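Local coordinates for seryl-tRNA synthetase, cytoplasmic (Candida albicans, PDB 3QO8), which attaches serine to tRNA(Ser) in two steps, activating the amino acid with ATP as Ser-AMP and then transferring it to the acceptor end of the tRNA, at residues T221-Q226 with L344-A349; T246-I251 with D375-N380. All coordinates share one frame; numbering follows the deposited sequence. Where two conformers were deposited one is given.

Contact 1: residues T221-Q226 with L344-A349. With MG (magnesium ion), chain E.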
loop_
_atom_site.group_PDB
_atom_site.type_symbol
_atom_site.label_atom_id
_atom_site.label_comp_id
_atom_site.label_asym_id
_atom_site.label_seq_id
_atom_site.Cartn_x
_atom_site.Cartn_y
_atom_site.Cartn_z
ATOM N N THR A 221 -5.811 -18.807 -1.549
ATOM C CA THR A 221 -5.916 -18.590 -0.115
ATOM C C THR A 221 -7.133 -17.767 0.319
ATOM O O THR A 221 -7.544 -17.838 1.475
ATOM C CB THR A 221 -4.605 -18.024 0.474
ATOM O OG1 THR A 221 -4.663 -18.057 1.912
ATOM C CG2 THR A 221 -4.337 -16.607 -0.037
ATOM N N ALA A 222 -7.718 -17.014 -0.608
ATOM C CA ALA A 222 -8.917 -16.226 -0.317
ATOM C C ALA A 222 -10.169 -16.895 -0.884
ATOM O O ALA A 222 -10.123 -17.512 -1.953
ATOM C CB ALA A 222 -8.774 -14.816 -0.877
ATOM N N GLN A 223 -11.288 -16.771 -0.174
ATOM C CA GLN A 223 -12.552 -17.326 -0.664
ATOM C C GLN A 223 -13.230 -16.353 -1.626
ATOM O O GLN A 223 -12.942 -15.155 -1.607
ATOM C CB GLN A 223 -13.488 -17.729 0.494
ATOM C CG GLN A 223 -13.945 -16.595 1.420
ATOM C CD GLN A 223 -14.805 -17.101 2.600
ATOM O OE1 GLN A 223 -14.291 -17.709 3.542
ATOM N NE2 GLN A 223 -16.112 -16.845 2.543
ATOM N N LEU A 224 -14.137 -16.874 -2.449
ATOM C CA LEU A 224 -14.804 -16.090 -3.491
ATOM C C LEU A 224 -15.394 -14.777 -2.989
ATOM O O LEU A 224 -15.264 -13.734 -3.635
ATOM C CB LEU A 224 -15.906 -16.916 -4.157
ATOM C CG LEU A 224 -16.739 -16.169 -5.201
ATOM C CD1 LEU A 224 -15.850 -15.679 -6.330
ATOM C CD2 LEU A 224 -17.855 -17.049 -5.736
ATOM N N SER A 225 -16.056 -14.829 -1.838
ATOM C CA SER A 225 -16.710 -13.641 -1.294
ATOM C C SER A 225 -15.723 -12.492 -1.073
ATOM O O SER A 225 -16.099 -11.321 -1.138
ATOM C CB SER A 225 -17.440 -13.966 0.009
ATOM O OG SER A 225 -16.522 -14.173 1.065
ATOM N N GLN A 226 -14.462 -12.825 -0.812
ATOM C CA GLN A 226 -13.446 -11.797 -0.623
ATOM C C GLN A 226 -13.156 -11.078 -1.946
ATOM O O GLN A 226 -12.971 -9.860 -1.972
ATOM C CB GLN A 226 -12.175 -12.384 0.010
ATOM C CG GLN A 226 -12.411 -12.917 1.430
ATOM C CD GLN A 226 -11.177 -13.552 2.061
ATOM O OE1 GLN A 226 -10.995 -14.775 2.013
ATOM N NE2 GLN A 226 -10.333 -12.726 2.673
ATOM N N LEU A 344 -18.298 -18.219 10.781
ATOM C CA LEU A 344 -16.939 -18.622 10.411
ATOM C C LEU A 344 -16.750 -18.524 8.904
ATOM O O LEU A 344 -17.617 -18.947 8.145
ATOM C CB LEU A 344 -16.660 -20.068 10.848
ATOM C CG LEU A 344 -16.737 -20.376 12.341
ATOM C CD1 LEU A 344 -16.454 -21.853 12.595
ATOM C CD2 LEU A 344 -15.771 -19.484 13.107
ATOM N N ASN A 345 -15.620 -17.980 8.466
ATOM C CA ASN A 345 -15.268 -18.053 7.046
ATOM C C ASN A 345 -14.903 -19.493 6.681
ATOM O O ASN A 345 -14.686 -20.310 7.577
ATOM C CB ASN A 345 -14.148 -17.054 6.683
ATOM C CG ASN A 345 -12.768 -17.481 7.184
ATOM O OD1 ASN A 345 -12.505 -18.656 7.401
ATOM N ND2 ASN A 345 -11.872 -16.512 7.339
ATOM N N ASN A 346 -14.830 -19.800 5.383
ATOM C CA ASN A 346 -14.614 -21.168 4.919
ATOM C C ASN A 346 -13.386 -21.848 5.517
ATOM O O ASN A 346 -13.404 -23.044 5.780
ATOM C CB ASN A 346 -14.479 -21.222 3.388
ATOM C CG ASN A 346 -15.759 -20.874 2.666
ATOM O OD1 ASN A 346 -16.822 -20.769 3.269
ATOM N ND2 ASN A 346 -15.661 -20.688 1.354
ATOM N N ALA A 347 -12.305 -21.100 5.703
ATOM C CA ALA A 347 -11.053 -21.726 6.115
ATOM C C ALA A 347 -11.035 -22.117 7.593
ATOM O O ALA A 347 -10.350 -23.060 7.977
ATOM C CB ALA A 347 -9.837 -20.825 5.757
ATOM N N ALA A 348 -11.798 -21.402 8.421
ATOM C CA ALA A 348 -11.701 -21.565 9.866
ATOM C C ALA A 348 -12.492 -22.763 10.376
ATOM O O ALA A 348 -13.684 -22.884 10.095
ATOM C CB ALA A 348 -12.169 -20.289 10.573
ATOM N N ALA A 349 -11.824 -23.644 11.122
ATOM C CA ALA A 349 -12.507 -24.712 11.841
ATOM C C ALA A 349 -12.970 -24.198 13.207
ATOM O O ALA A 349 -13.924 -24.717 13.773
ATOM C CB ALA A 349 -11.601 -25.931 12.012
HETATM MG MG MG E . -19.372 -18.868 6.602
HETATM O O HOH W 1 -11.756 -18.535 4.136
HETATM O O HOH W 2 -18.392 -17.260 4.868
HETATM O O HOH W 3 -18.660 -20.967 5.351
HETATM O O HOH W 4 -20.308 -20.311 8.418
HETATM O O HOH W 5 -21.247 -18.712 5.064
#

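Contact 2: residues T246-I251 with D375-N380. With SSA (5'-O-(N-(L-seryl)-sulfamoyl)adenosine), chain B.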
loop_
_atom_site.group_PDB
_atom_site.type_symbol
_atom_site.label_atom_id
_atom_site.label_comp_id
_atom_site.label_asym_id
_atom_site.label_seq_id
_atom_site.Cartn_x
_atom_site.Cartn_y
_atom_site.Cartn_z
ATOM N N THR A 246 -4.935 -8.574 4.217
ATOM C CA THR A 246 -4.256 -8.941 5.458
ATOM C C THR A 246 -2.981 -9.675 5.083
ATOM O O THR A 246 -2.952 -10.382 4.075
ATOM C CB THR A 246 -5.148 -9.877 6.358
ATOM O OG1 THR A 246 -4.319 -10.590 7.284
ATOM C CG2 THR A 246 -5.900 -10.894 5.511
ATOM N N SER A 247 -1.926 -9.509 5.879
ATOM C CA SER A 247 -0.678 -10.216 5.596
ATOM C C SER A 247 -0.839 -11.735 5.661
ATOM O O SER A 247 0.020 -12.481 5.184
ATOM C CB SER A 247 0.483 -9.729 6.480
ATOM O OG SER A 247 0.227 -9.949 7.865
ATOM N N GLU A 248 -1.945 -12.182 6.255
ATOM C CA GLU A 248 -2.298 -13.597 6.274
ATOM C C GLU A 248 -2.220 -14.176 4.865
ATOM O O GLU A 248 -1.729 -15.281 4.653
ATOM C CB GLU A 248 -3.716 -13.787 6.826
ATOM C CG GLU A 248 -4.183 -15.235 6.866
ATOM C CD GLU A 248 -5.713 -15.389 6.892
ATOM O OE1 GLU A 248 -6.431 -14.505 7.431
ATOM O OE2 GLU A 248 -6.193 -16.412 6.353
ATOM N N GLN A 249 -2.712 -13.415 3.899
ATOM C CA GLN A 249 -2.799 -13.894 2.527
ATOM C C GLN A 249 -1.427 -14.222 1.911
ATOM O O GLN A 249 -1.178 -15.373 1.545
ATOM C CB GLN A 249 -3.640 -12.940 1.680
ATOM C CG GLN A 249 -5.132 -13.105 1.985
ATOM C CD GLN A 249 -5.968 -11.866 1.671
ATOM O OE1 GLN A 249 -5.442 -10.784 1.410
ATOM N NE2 GLN A 249 -7.284 -12.030 1.701
ATOM N N PRO A 250 -0.522 -13.228 1.819
ATOM C CA PRO A 250 0.775 -13.577 1.214
ATOM C C PRO A 250 1.630 -14.491 2.108
ATOM O O PRO A 250 2.355 -15.344 1.606
ATOM C CB PRO A 250 1.461 -12.207 0.992
ATOM C CG PRO A 250 0.798 -11.257 1.980
ATOM C CD PRO A 250 -0.653 -11.788 2.111
ATOM N N ILE A 251 1.534 -14.333 3.419
ATOM C CA ILE A 251 2.341 -15.153 4.309
ATOM C C ILE A 251 1.869 -16.612 4.286
ATOM O O ILE A 251 2.669 -17.534 4.414
ATOM C CB ILE A 251 2.372 -14.564 5.745
ATOM C CG1 ILE A 251 3.051 -13.186 5.716
ATOM C CG2 ILE A 251 3.073 -15.542 6.709
ATOM C CD1 ILE A 251 3.120 -12.437 7.070
ATOM N N ASP A 375 -5.787 -27.797 7.925
ATOM C CA ASP A 375 -5.055 -27.940 6.658
ATOM C C ASP A 375 -5.852 -27.525 5.428
ATOM O O ASP A 375 -5.571 -27.984 4.327
ATOM C CB ASP A 375 -4.559 -29.377 6.470
ATOM C CG ASP A 375 -5.690 -30.401 6.542
ATOM O OD1 ASP A 375 -6.864 -30.017 6.355
ATOM O OD2 ASP A 375 -5.400 -31.593 6.778
ATOM N N TYR A 376 -6.847 -26.665 5.614
ATOM C CA TYR A 376 -7.716 -26.234 4.522
ATOM C C TYR A 376 -6.916 -25.437 3.489
ATOM O O TYR A 376 -7.054 -25.645 2.284
ATOM C CB TYR A 376 -8.839 -25.369 5.095
ATOM C CG TYR A 376 -10.011 -25.074 4.177
ATOM C CD1 TYR A 376 -11.057 -25.980 4.046
ATOM C CD2 TYR A 376 -10.085 -23.876 3.471
ATOM C CE1 TYR A 376 -12.141 -25.709 3.232
ATOM C CE2 TYR A 376 -11.163 -23.594 2.651
ATOM C CZ TYR A 376 -12.189 -24.516 2.538
ATOM O OH TYR A 376 -13.278 -24.247 1.744
ATOM N N GLN A 377 -6.076 -24.522 3.964
ATOM C CA GLN A 377 -5.284 -23.689 3.061
ATOM C C GLN A 377 -4.026 -24.416 2.596
ATOM O O GLN A 377 -3.650 -24.341 1.426
ATOM C CB GLN A 377 -4.917 -22.366 3.733
ATOM C CG GLN A 377 -6.132 -21.526 4.110
ATOM C CD GLN A 377 -5.839 -20.588 5.264
ATOM O OE1 GLN A 377 -5.261 -20.994 6.276
ATOM N NE2 GLN A 377 -6.210 -19.323 5.108
ATOM N N SER A 378 -3.388 -25.129 3.513
ATOM C CA SER A 378 -2.150 -25.818 3.198
ATOM C C SER A 378 -2.348 -26.928 2.167
ATOM O O SER A 378 -1.451 -27.199 1.384
ATOM C CB SER A 378 -1.508 -26.363 4.467
ATOM O OG SER A 378 -2.430 -27.145 5.185
ATOM N N ARG A 379 -3.518 -27.573 2.163
ATOM C CA ARG A 379 -3.823 -28.538 1.106
ATOM C C ARG A 379 -3.822 -27.820 -0.238
ATOM O O ARG A 379 -3.254 -28.297 -1.212
ATOM C CB ARG A 379 -5.177 -29.239 1.350
ATOM C CG ARG A 379 -5.568 -30.234 0.251
ATOM C CD ARG A 379 -6.807 -31.087 0.641
ATOM N NE ARG A 379 -6.507 -31.999 1.743
ATOM C CZ ARG A 379 -6.782 -31.749 3.018
ATOM N NH1 ARG A 379 -7.396 -30.621 3.370
ATOM N NH2 ARG A 379 -6.452 -32.631 3.947
ATOM N N ASN A 380 -4.447 -26.651 -0.288
ATOM C CA ASN A 380 -4.525 -25.908 -1.542
ATOM C C ASN A 380 -3.153 -25.389 -1.989
ATOM O O ASN A 380 -2.831 -25.389 -3.177
ATOM C CB ASN A 380 -5.532 -24.764 -1.424
ATOM C CG ASN A 380 -6.104 -24.353 -2.761
ATOM O OD1 ASN A 380 -6.017 -25.093 -3.739
ATOM N ND2 ASN A 380 -6.700 -23.170 -2.813
HETATM N N10 SSA B . -5.739 -12.464 9.153
HETATM C CA SSA B . -6.884 -12.394 10.059
HETATM C CB SSA B . -6.402 -12.208 11.498
HETATM O OG SSA B . -5.848 -10.890 11.678
HETATM C C9 SSA B . -7.792 -11.262 9.669
HETATM O O9 SSA B . -7.489 -10.474 8.781
HETATM N N8 SSA B . -8.930 -11.167 10.349
HETATM S S1 SSA B . -9.874 -9.874 10.296
HETATM O O1S SSA B . -10.540 -9.712 9.036
HETATM O O2S SSA B . -10.833 -9.975 11.345
HETATM O "O5'" SSA B . -9.035 -8.614 10.585
HETATM C "C5'" SSA B . -8.204 -8.536 11.731
HETATM C "C4'" SSA B . -8.439 -7.197 12.437
HETATM O "O4'" SSA B . -8.159 -6.066 11.604
HETATM C "C3'" SSA B . -9.868 -6.982 12.881
HETATM O "O3'" SSA B . -10.126 -7.728 14.080
HETATM C "C2'" SSA B . -9.882 -5.472 13.086
HETATM O "O2'" SSA B . -9.267 -5.130 14.344
HETATM C "C1'" SSA B . -8.974 -4.959 11.968
HETATM N N9 SSA B . -9.780 -4.536 10.805
HETATM C C8 SSA B . -10.487 -5.326 9.981
HETATM N N7 SSA B . -11.093 -4.551 9.055
HETATM C C5 SSA B . -10.748 -3.275 9.311
HETATM C C6 SSA B . -11.046 -2.071 8.703
HETATM N N6 SSA B . -11.854 -2.066 7.620
HETATM N N1 SSA B . -10.527 -0.927 9.204
HETATM C C2 SSA B . -9.731 -0.954 10.280
HETATM N N3 SSA B . -9.415 -2.108 10.882
HETATM C C4 SSA B . -9.925 -3.272 10.420
#

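Contact 1: residues T221-Q226 with L344-A349
The side-chain amides of Gln223 and Asn346 lie stacked, their planes 20° apart, so that one face of Gln223 CD and NE2 rests on Asn346 CG and ND2; CD stands 3.9 Å from CG. At the outer end of the Gln223 amide, OE1 receives the backbone N-H of Asn346, with OE1 to N at 2.8 Å; the donor is tilted 21° from the carbonyl plane. Gln223 OE1 also touches Asn345 CB at 3.2 Å and takes a second bond from a water that in turn accepts from Ala347 N, so two donors grip it. The Asn345 amide is turned well away from that of Gln223 and faces its own backbone: OD1 accepts from Ala348 N at 3.0 Å, nearly in line with the C=O bond, and weakly from Ala347 N. This Asx motif closes over a type I beta turn from Asn345 to Ala348, in the loop between strands 334-338 and 350-358 of the class II catalytic core. Gln223 lies at the approach to helix 224-229; CG sits between backbone N and carbonyl carbon (chi1 62°) and the chain then runs extended, carrying the amide across to the turn. Gln223 N is held by Gln226 OE1 at 3.0 Å, while Gln223 NE2 donates to Ser225 OG at 3.1 Å, which helps to orient the amide. Beside the turn lies a magnesium ion, bound by Leu344 O at 2.3 Å and by four waters. One of these accepts from Gln223 NE2 and another donates to Asn346 OD1, so both stacked amides belong to the second shell of the metal. Arg25 binds Asn345 O, and Asn110 bonds to the backbone of Asn346 and Ala347.

Contact 2: residues T246-I251 with D375-N380
Glu248 and Gln377 meet through a single hydrogen bond between the beginning of helix 248-252 and helix 376-381, at the serine end of the class II synthetase active site. The tight part is on the ligand side. Thr246 OG1 caps the helix start by accepting from Glu248 N at 3.0 Å, and it also receives the amino group N10 of the bound seryl-sulfamoyl adenosine at 3.0 Å. In the conformer described, Glu248 OE1 takes N10 as well, at 2.8 Å; CG anti to the backbone N (chi1 179°) and an extended chain carry the carboxylate past the ligand amine, which also packs on Glu248 CB. Thr246 and Glu248 are thus seen holding the seryl amino group, in keeping with the L-serine site inferred by similarity, while Lys300 bonds to Thr246 OG1 and Glu302 packs beside both.

Toward helix 376-381 the fit is much looser: little surface is buried, and the side chains cross at about a right angle. The other carboxylate oxygen of this conformer, Glu248 OE2, receives Gln377 NE2 at 3.2 Å, nearly along its own C-O axis and in the plane of the Gln377 amide, though the N-H...O angle is a modest 143°.

How the contacts relate
Contact 1 is a surface contact of a loop turn with the start of helix 224-229; contact 2, partly buried, joins helices 248-252 and 376-381 beside the ligand. Their centres lie about 10 Å apart and their segments alternate along the chain. Direct packing links them: Ala347 and Asn346 lie on Tyr376, while Thr221 and Gln226 touch Gln249, so helices 248-252 and 376-381 each pack against contact 1. Both bridge through a glutamine amide, but Gln223 serves as acceptor of a backbone N-H among waters and a magnesium ion, whereas Gln377 donates to a carboxylate whose other oxygen holds the seryl amine.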